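Local coordinates for malonate decarboxylase acyl carrier protein (Pseudomonas fluorescens, PDB 5VIT), which serves as the acyl carrier subunit of malonate decarboxylase, probably carrying acetyl and malonyl groups as thioesters on a coenzyme A-derived prosthetic arm, at residues L28-E33 with L87-G92; I42-S47 with H57-L62; S53-L58 with I73-F78. All blocks are in the same frame, centred on the assembly; numbering follows the deposited sequence.

How the contacts relate
The three contacts hold the two helices of the carrier protein on one face of its mixed sheet. Contacts 2 and 3 share H57 and L58 of helix 52-62 and lie about 2 Å apart, centre to centre; they are joined by T46 OG1 and D77 OD2, 2.6 Å apart and probably hydrogen-bonded. Contact 1, with its centre about 11 Å from either, brings in helix 82-96 and meets contact 2 where L89 CD1 lies 3.5 Å from F59 CE2. It meets contact 3 through the neighbouring strands, L31 N being 2.8 Å from D74 O. F78, ending contact 3, touches S25, the predicted attachment site of the prosthetic group, which is absent here.

Contact 1. Residues L28-E33 with L87-G92; sequences LEVLLE and LRLEQG
R88, whose NH1 makes a salt bridge with D27 OD2, sends its aliphatic arm past L28 on the way to that partner. The two side chains run in opposite directions, and the touching is tight: L28 CD2 is 3.4 Å from R88 CD, which also lies 3.4 Å from the L28 carbonyl oxygen. The arginine chain bends at chi3 (140°), carrying NE obliquely past that same oxygen; L28 O and NE stay 3.5 Å apart, a packing distance here.

Further along, V30 and L89 cross at about a right angle, with V30 CG1 4.1 Å from L89 CD2. L32 then lies against the backbone of G92, its CD1 3.7 Å from G92 CA and its CD2 beside the carbonyl. A CB built on G92 would come within 2.6 Å of L32 CD1, a clash, so the absence of a side chain probably lets the helix sit this close to the strand with L32 in this position. The G92 N-H is meanwhile taken by R88 O, 2.8 Å away, in an ordinary helical bond.

The 28-33 and 87-92 axes approach to 8.9 Å and run in nearly the same direction, 29° apart. Alternate strand residues L28, V30 and L32 thus meet one side of helix 82-96, the packing expected of a two-layer alpha/beta sandwich with helices laid on one face of a mixed sheet.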
# COMPACT_ATOMS: atom_id res chain seq x y z
N LEU B 28 -21.95 10.79 -8.01
CA LEU B 28 -23.06 10.50 -7.11
C LEU B 28 -23.12 11.54 -6.01
O LEU B 28 -22.10 12.18 -5.71
CB LEU B 28 -22.93 9.11 -6.49
CG LEU B 28 -21.84 8.95 -5.42
CD1 LEU B 28 -22.06 7.67 -4.63
CD2 LEU B 28 -20.39 8.98 -6.02
N GLU B 29 -24.28 11.71 -5.39
CA GLU B 29 -24.35 12.45 -4.13
C GLU B 29 -24.64 11.48 -3.00
O GLU B 29 -25.25 10.45 -3.21
CB GLU B 29 -25.41 13.55 -4.17
CG GLU B 29 -26.85 13.02 -4.14
CD GLU B 29 -27.90 14.13 -4.22
OE1 GLU B 29 -29.11 13.81 -4.24
OE2 GLU B 29 -27.52 15.33 -4.25
N VAL B 30 -24.21 11.82 -1.79
CA VAL B 30 -24.46 10.98 -0.64
C VAL B 30 -24.99 11.86 0.50
O VAL B 30 -24.36 12.84 0.89
CB VAL B 30 -23.19 10.21 -0.20
CG1 VAL B 30 -23.47 9.38 1.03
CG2 VAL B 30 -22.69 9.29 -1.32
N LEU B 31 -26.17 11.50 1.01
CA LEU B 31 -26.74 12.17 2.18
C LEU B 31 -26.43 11.30 3.39
O LEU B 31 -26.66 10.09 3.36
CB LEU B 31 -28.25 12.35 2.05
CG LEU B 31 -28.95 13.31 1.07
CD1 LEU B 31 -28.89 14.73 1.58
CD2 LEU B 31 -28.44 13.20 -0.36
N LEU B 32 -25.92 11.89 4.46
CA LEU B 32 -25.63 11.13 5.67
C LEU B 32 -26.25 11.82 6.88
O LEU B 32 -25.92 12.97 7.16
CB LEU B 32 -24.12 10.94 5.87
CG LEU B 32 -23.32 10.38 4.69
CD1 LEU B 32 -22.74 11.50 3.80
CD2 LEU B 32 -22.23 9.46 5.21
N GLU B 33 -27.14 11.10 7.58
CA GLU B 33 -27.87 11.63 8.73
C GLU B 33 -27.84 10.64 9.90
O GLU B 33 -27.70 9.43 9.69
CB GLU B 33 -29.33 11.94 8.37
CG GLU B 33 -29.55 12.88 7.18
CD GLU B 33 -31.03 13.00 6.79
OE1 GLU B 33 -31.78 13.65 7.54
OE2 GLU B 33 -31.44 12.44 5.75
N LEU B 87 -14.48 6.86 -2.55
CA LEU B 87 -13.88 8.13 -2.14
C LEU B 87 -14.91 9.10 -1.55
O LEU B 87 -14.67 9.73 -0.52
CB LEU B 87 -13.17 8.77 -3.33
CG LEU B 87 -12.18 9.88 -3.02
CD1 LEU B 87 -11.10 9.39 -2.04
CD2 LEU B 87 -11.56 10.40 -4.31
N ARG B 88 -16.06 9.22 -2.20
CA ARG B 88 -17.14 10.08 -1.70
C ARG B 88 -17.75 9.63 -0.39
O ARG B 88 -18.08 10.46 0.46
CB ARG B 88 -18.24 10.18 -2.74
CG ARG B 88 -17.84 11.15 -3.79
CD ARG B 88 -19.04 11.71 -4.43
NE ARG B 88 -18.89 13.13 -4.68
CZ ARG B 88 -18.13 13.65 -5.63
NH1 ARG B 88 -17.40 12.85 -6.40
NH2 ARG B 88 -18.09 14.97 -5.79
N LEU B 89 -17.92 8.32 -0.24
CA LEU B 89 -18.45 7.76 0.98
C LEU B 89 -17.50 8.08 2.12
O LEU B 89 -17.93 8.40 3.23
CB LEU B 89 -18.67 6.25 0.85
CG LEU B 89 -20.02 5.87 0.25
CD1 LEU B 89 -20.01 4.44 -0.25
CD2 LEU B 89 -21.06 6.06 1.33
N GLU B 90 -16.19 8.01 1.85
CA GLU B 90 -15.20 8.32 2.86
C GLU B 90 -15.22 9.82 3.17
O GLU B 90 -15.12 10.21 4.34
CB GLU B 90 -13.80 7.83 2.43
CG GLU B 90 -13.63 6.30 2.56
CD GLU B 90 -12.45 5.72 1.76
OE1 GLU B 90 -12.10 6.27 0.69
OE2 GLU B 90 -11.88 4.68 2.20
N GLN B 91 -15.39 10.66 2.14
CA GLN B 91 -15.58 12.10 2.34
C GLN B 91 -16.80 12.42 3.23
O GLN B 91 -16.75 13.30 4.10
CB GLN B 91 -15.76 12.82 1.00
CG GLN B 91 -14.56 12.75 0.06
CD GLN B 91 -14.83 13.45 -1.28
OE1 GLN B 91 -15.99 13.80 -1.61
NE2 GLN B 91 -13.77 13.65 -2.07
N GLY B 92 -17.90 11.72 2.97
CA GLY B 92 -19.11 11.88 3.76
C GLY B 92 -18.91 11.50 5.22
O GLY B 92 -19.26 12.27 6.11

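Contact 2. Residues I42-S47 with H57-L62; sequences IQVQTS and HLFERL
F59 points its ring from the helix straight at the strand, and I42 and V44 receive it from the other side. With CG beside the backbone N (chi1 -65°), the phenyl group reaches out of helix 52-62 toward the sheet and is the one residue of 57-62 to touch 42-47. I42 takes the larger share. Its CD1 sits over one ring face, 3.8 Å from the F59 ring centroid and only 6° off the normal, which makes this a well-centred CH-pi contact. The ethyl branch is nearly fully extended (chi2 167°), and that extension is what puts the methyl above the middle of the ring. The other branch of I42, CG2, is displaced toward the outer end of the phenyl group, 3.7 Å from F59 CZ. Both methyls lie on the same side of the ring, CD1 over its centre and CG2 out beyond the rim at CZ.

Strand 39-46 and helix 52-62 are the first two elements of a beta-alpha-beta unit that returns to the sheet in strand 71-78, parallel to the first and beside it, so F59 packs back on the strand from which its own helix came. V44, two residues on from I42 and on the same face of the sheet, comes to the ring edge near its plane, with CG2 4.1 Å from F59 CZ. Other parts of the core enclose the phenyl group too: F6 of strand 2-9 meets it edge-to-face, and I75 touches it from strand 71-78. On the outer side of the helix, R61 NH2 donates a hydrogen bond to G494 O of the neighbouring MdcA chain.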
# COMPACT_ATOMS: atom_id res chain seq x y z
N ILE B 42 -28.73 1.88 4.40
CA ILE B 42 -28.30 2.53 3.17
C ILE B 42 -29.28 2.28 2.04
O ILE B 42 -29.64 1.13 1.75
CB ILE B 42 -26.90 2.05 2.72
CG1 ILE B 42 -25.86 2.30 3.82
CG2 ILE B 42 -26.51 2.73 1.41
CD1 ILE B 42 -24.53 1.59 3.60
N GLN B 43 -29.72 3.37 1.43
CA GLN B 43 -30.56 3.32 0.25
C GLN B 43 -29.74 3.80 -0.94
O GLN B 43 -29.11 4.86 -0.87
CB GLN B 43 -31.79 4.20 0.44
CG GLN B 43 -32.82 4.06 -0.64
CD GLN B 43 -33.88 3.06 -0.26
OE1 GLN B 43 -33.71 2.27 0.68
NE2 GLN B 43 -35.01 3.13 -0.96
N VAL B 44 -29.73 3.03 -2.03
CA VAL B 44 -29.01 3.42 -3.24
C VAL B 44 -29.97 3.50 -4.41
O VAL B 44 -30.71 2.55 -4.69
CB VAL B 44 -27.87 2.43 -3.61
CG1 VAL B 44 -27.24 2.82 -4.96
CG2 VAL B 44 -26.80 2.37 -2.53
N GLN B 45 -29.95 4.63 -5.10
CA GLN B 45 -30.62 4.75 -6.38
C GLN B 45 -29.53 4.96 -7.42
O GLN B 45 -28.73 5.90 -7.30
CB GLN B 45 -31.60 5.91 -6.38
CG GLN B 45 -33.00 5.49 -6.69
CD GLN B 45 -34.01 6.55 -6.33
OE1 GLN B 45 -33.66 7.63 -5.83
NE2 GLN B 45 -35.29 6.26 -6.57
N THR B 46 -29.48 4.08 -8.41
CA THR B 46 -28.37 4.10 -9.35
C THR B 46 -28.89 3.92 -10.77
O THR B 46 -29.87 3.22 -10.99
CB THR B 46 -27.29 3.00 -9.01
OG1 THR B 46 -26.17 3.10 -9.90
CG2 THR B 46 -27.88 1.59 -9.12
N SER B 47 -28.24 4.57 -11.72
CA SER B 47 -28.58 4.44 -13.13
C SER B 47 -28.13 3.11 -13.74
O SER B 47 -28.62 2.70 -14.79
CB SER B 47 -27.93 5.58 -13.92
OG SER B 47 -26.54 5.63 -13.65
N HIS B 57 -20.39 -5.58 -2.23
CA HIS B 57 -18.96 -5.75 -2.02
C HIS B 57 -18.30 -4.47 -1.52
O HIS B 57 -17.51 -4.51 -0.59
CB HIS B 57 -18.29 -6.20 -3.31
CG HIS B 57 -18.62 -7.61 -3.68
ND1 HIS B 57 -19.00 -7.97 -4.96
CD2 HIS B 57 -18.63 -8.75 -2.94
CE1 HIS B 57 -19.23 -9.27 -4.99
NE2 HIS B 57 -19.01 -9.77 -3.78
N LEU B 58 -18.66 -3.36 -2.15
CA LEU B 58 -18.10 -2.05 -1.83
C LEU B 58 -18.28 -1.72 -0.34
O LEU B 58 -17.31 -1.42 0.38
CB LEU B 58 -18.78 -1.00 -2.73
CG LEU B 58 -18.14 0.38 -2.92
CD1 LEU B 58 -16.66 0.25 -2.93
CD2 LEU B 58 -18.59 0.95 -4.25
N PHE B 59 -19.53 -1.83 0.13
CA PHE B 59 -19.86 -1.59 1.53
C PHE B 59 -19.21 -2.61 2.48
O PHE B 59 -18.80 -2.27 3.59
CB PHE B 59 -21.37 -1.61 1.73
CG PHE B 59 -22.10 -0.51 1.01
CD1 PHE B 59 -23.29 -0.77 0.35
CD2 PHE B 59 -21.61 0.78 1.02
CE1 PHE B 59 -23.97 0.24 -0.30
CE2 PHE B 59 -22.30 1.79 0.37
CZ PHE B 59 -23.47 1.52 -0.29
N GLU B 60 -19.16 -3.86 2.04
CA GLU B 60 -18.55 -4.90 2.85
C GLU B 60 -17.11 -4.53 3.19
O GLU B 60 -16.70 -4.66 4.33
CB GLU B 60 -18.59 -6.23 2.13
CG GLU B 60 -19.90 -6.96 2.27
CD GLU B 60 -19.97 -8.18 1.38
OE1 GLU B 60 -18.98 -8.47 0.67
OE2 GLU B 60 -21.04 -8.84 1.38
N ARG B 61 -16.37 -4.05 2.19
CA ARG B 61 -14.97 -3.69 2.36
C ARG B 61 -14.81 -2.45 3.17
O ARG B 61 -13.91 -2.33 4.00
CB ARG B 61 -14.31 -3.49 1.01
CG ARG B 61 -14.27 -4.75 0.23
CD ARG B 61 -13.24 -4.63 -0.80
NE ARG B 61 -13.08 -5.89 -1.51
CZ ARG B 61 -12.12 -6.10 -2.39
NH1 ARG B 61 -11.25 -5.12 -2.62
NH2 ARG B 61 -12.03 -7.26 -3.02
N LEU B 62 -15.69 -1.50 2.91
CA LEU B 62 -15.68 -0.25 3.64
C LEU B 62 -15.87 -0.49 5.15
O LEU B 62 -15.20 0.13 5.98
CB LEU B 62 -16.77 0.66 3.07
CG LEU B 62 -16.74 2.13 3.42
CD1 LEU B 62 -15.44 2.78 2.96
CD2 LEU B 62 -17.98 2.79 2.81

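Contact 3. Residues S53-L58 with I73-F78; sequences SRWQHL and IDIHDF
W55 has CG beside its backbone N (chi1 -76°) and its indole turned roughly across the CB-CG bond, so the six-membered ring is the part delivered to the strand. D77 answers with CG anti to its own backbone N (chi1 168°), which brings the carboxylate up to the edge of that ring. There D77 CG lies close to the indole plane, 3.8 Å from W55 CZ2, and the carboxylate is turned 74° from the ring. D77 CB packs beside it, also 3.8 Å from W55 CZ2. Two residues earlier, I75 approaches obliquely: its CG2 is 4.0 Å from W55 CH2, while CD1 at the end of the ethyl branch comes 4.1 Å from W55 CZ3. Neighbouring corners of the six-membered ring are thus shared between the two methyls of an isoleucine and a buried acid.

The oxygens of D77 are occupied by other groups. OD2 takes hydrogen bonds with T46 OG1 and G79 N, the latter closing an Asx turn, and OD1 accepts from A80 N; these bonds fix the carboxylate's rotation beside the indole. An alanine in place of W55 would take away the whole ring, and would probably open a gap beside I75 CG2 and D77 CB while removing the helix's apolar cover from the acid. V44 and T46 on strand 39-46, together with V85 of helix 82-96, pack round the same indole. A large aromatic filling the space between helix and sheet is how W55 ties the connecting helix of this beta-alpha-beta crossover to its second strand.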
# COMPACT_ATOMS: atom_id res chain seq x y z
N SER B 53 -24.70 -6.53 -6.40
CA SER B 53 -23.66 -7.27 -5.68
C SER B 53 -22.36 -6.48 -5.67
O SER B 53 -21.53 -6.62 -4.76
CB SER B 53 -23.45 -8.65 -6.30
OG SER B 53 -23.09 -8.49 -7.66
N ARG B 54 -22.18 -5.63 -6.68
CA ARG B 54 -21.10 -4.67 -6.70
C ARG B 54 -21.20 -3.73 -5.48
O ARG B 54 -20.24 -3.57 -4.73
CB ARG B 54 -21.12 -3.88 -8.02
CG ARG B 54 -20.11 -2.77 -8.10
CD ARG B 54 -20.34 -1.89 -9.34
NE ARG B 54 -19.62 -2.37 -10.53
CZ ARG B 54 -20.15 -3.13 -11.49
NH1 ARG B 54 -21.43 -3.50 -11.43
NH2 ARG B 54 -19.40 -3.50 -12.52
N TRP B 55 -22.38 -3.13 -5.27
CA TRP B 55 -22.58 -2.22 -4.14
C TRP B 55 -22.40 -2.97 -2.81
O TRP B 55 -21.86 -2.43 -1.85
CB TRP B 55 -23.97 -1.57 -4.22
CG TRP B 55 -24.08 -0.46 -5.25
CD1 TRP B 55 -24.53 -0.58 -6.53
CD2 TRP B 55 -23.70 0.92 -5.09
NE1 TRP B 55 -24.47 0.63 -7.18
CE2 TRP B 55 -23.97 1.57 -6.32
CE3 TRP B 55 -23.17 1.66 -4.04
CZ2 TRP B 55 -23.72 2.92 -6.51
CZ3 TRP B 55 -22.93 3.01 -4.23
CH2 TRP B 55 -23.20 3.63 -5.45
N GLN B 56 -22.85 -4.22 -2.77
CA GLN B 56 -22.68 -5.06 -1.59
C GLN B 56 -21.19 -5.24 -1.23
O GLN B 56 -20.77 -5.08 -0.06
CB GLN B 56 -23.33 -6.43 -1.83
CG GLN B 56 -23.26 -7.37 -0.64
CD GLN B 56 -23.96 -6.81 0.57
OE1 GLN B 56 -25.05 -6.24 0.47
NE2 GLN B 56 -23.34 -6.97 1.74
N HIS B 57 -20.39 -5.58 -2.23
CA HIS B 57 -18.96 -5.75 -2.02
C HIS B 57 -18.30 -4.47 -1.52
O HIS B 57 -17.51 -4.51 -0.59
CB HIS B 57 -18.29 -6.20 -3.31
CG HIS B 57 -18.62 -7.61 -3.68
ND1 HIS B 57 -19.00 -7.97 -4.96
CD2 HIS B 57 -18.63 -8.75 -2.94
CE1 HIS B 57 -19.23 -9.27 -4.99
NE2 HIS B 57 -19.01 -9.77 -3.78
N LEU B 58 -18.66 -3.36 -2.15
CA LEU B 58 -18.10 -2.05 -1.83
C LEU B 58 -18.28 -1.72 -0.34
O LEU B 58 -17.31 -1.42 0.38
CB LEU B 58 -18.78 -1.00 -2.73
CG LEU B 58 -18.14 0.38 -2.92
CD1 LEU B 58 -16.66 0.25 -2.93
CD2 LEU B 58 -18.59 0.95 -4.25
N ILE B 73 -28.15 6.60 5.35
CA ILE B 73 -27.39 7.04 4.19
C ILE B 73 -28.25 6.89 2.96
O ILE B 73 -28.79 5.81 2.69
CB ILE B 73 -26.08 6.25 4.01
CG1 ILE B 73 -25.10 6.60 5.14
CG2 ILE B 73 -25.43 6.58 2.66
CD1 ILE B 73 -23.73 5.97 4.97
N ASP B 74 -28.39 7.99 2.25
CA ASP B 74 -29.13 7.99 1.00
C ASP B 74 -28.18 8.35 -0.15
O ASP B 74 -27.51 9.38 -0.13
CB ASP B 74 -30.30 8.97 1.08
CG ASP B 74 -31.45 8.58 0.19
OD1 ASP B 74 -31.25 7.75 -0.73
OD2 ASP B 74 -32.56 9.13 0.40
N ILE B 75 -28.12 7.47 -1.14
CA ILE B 75 -27.21 7.63 -2.25
C ILE B 75 -27.98 7.79 -3.55
O ILE B 75 -28.92 7.04 -3.80
CB ILE B 75 -26.24 6.44 -2.35
CG1 ILE B 75 -25.26 6.44 -1.18
CG2 ILE B 75 -25.50 6.45 -3.68
CD1 ILE B 75 -24.43 5.21 -1.09
N HIS B 76 -27.59 8.79 -4.34
CA HIS B 76 -28.13 8.96 -5.69
C HIS B 76 -26.97 8.93 -6.64
O HIS B 76 -26.20 9.89 -6.73
CB HIS B 76 -28.93 10.27 -5.82
CG HIS B 76 -30.06 10.39 -4.84
ND1 HIS B 76 -30.19 11.45 -3.96
CD2 HIS B 76 -31.12 9.57 -4.59
CE1 HIS B 76 -31.27 11.28 -3.22
NE2 HIS B 76 -31.85 10.15 -3.58
N ASP B 77 -26.84 7.81 -7.35
CA ASP B 77 -25.72 7.57 -8.23
C ASP B 77 -26.07 7.58 -9.72
O ASP B 77 -27.01 6.91 -10.16
CB ASP B 77 -25.06 6.23 -7.90
CG ASP B 77 -24.08 5.81 -8.96
OD1 ASP B 77 -22.95 6.32 -8.93
OD2 ASP B 77 -24.43 5.00 -9.85
N PHE B 78 -25.29 8.33 -10.49
CA PHE B 78 -25.42 8.40 -11.94
C PHE B 78 -24.18 7.76 -12.58
O PHE B 78 -23.46 8.38 -13.37
CB PHE B 78 -25.59 9.88 -12.38
CG PHE B 78 -26.07 10.08 -13.80
CD1 PHE B 78 -26.27 9.01 -14.67
CD2 PHE B 78 -26.31 11.37 -14.27
CE1 PHE B 78 -26.71 9.21 -15.97
CE2 PHE B 78 -26.74 11.59 -15.58
CZ PHE B 78 -26.94 10.51 -16.43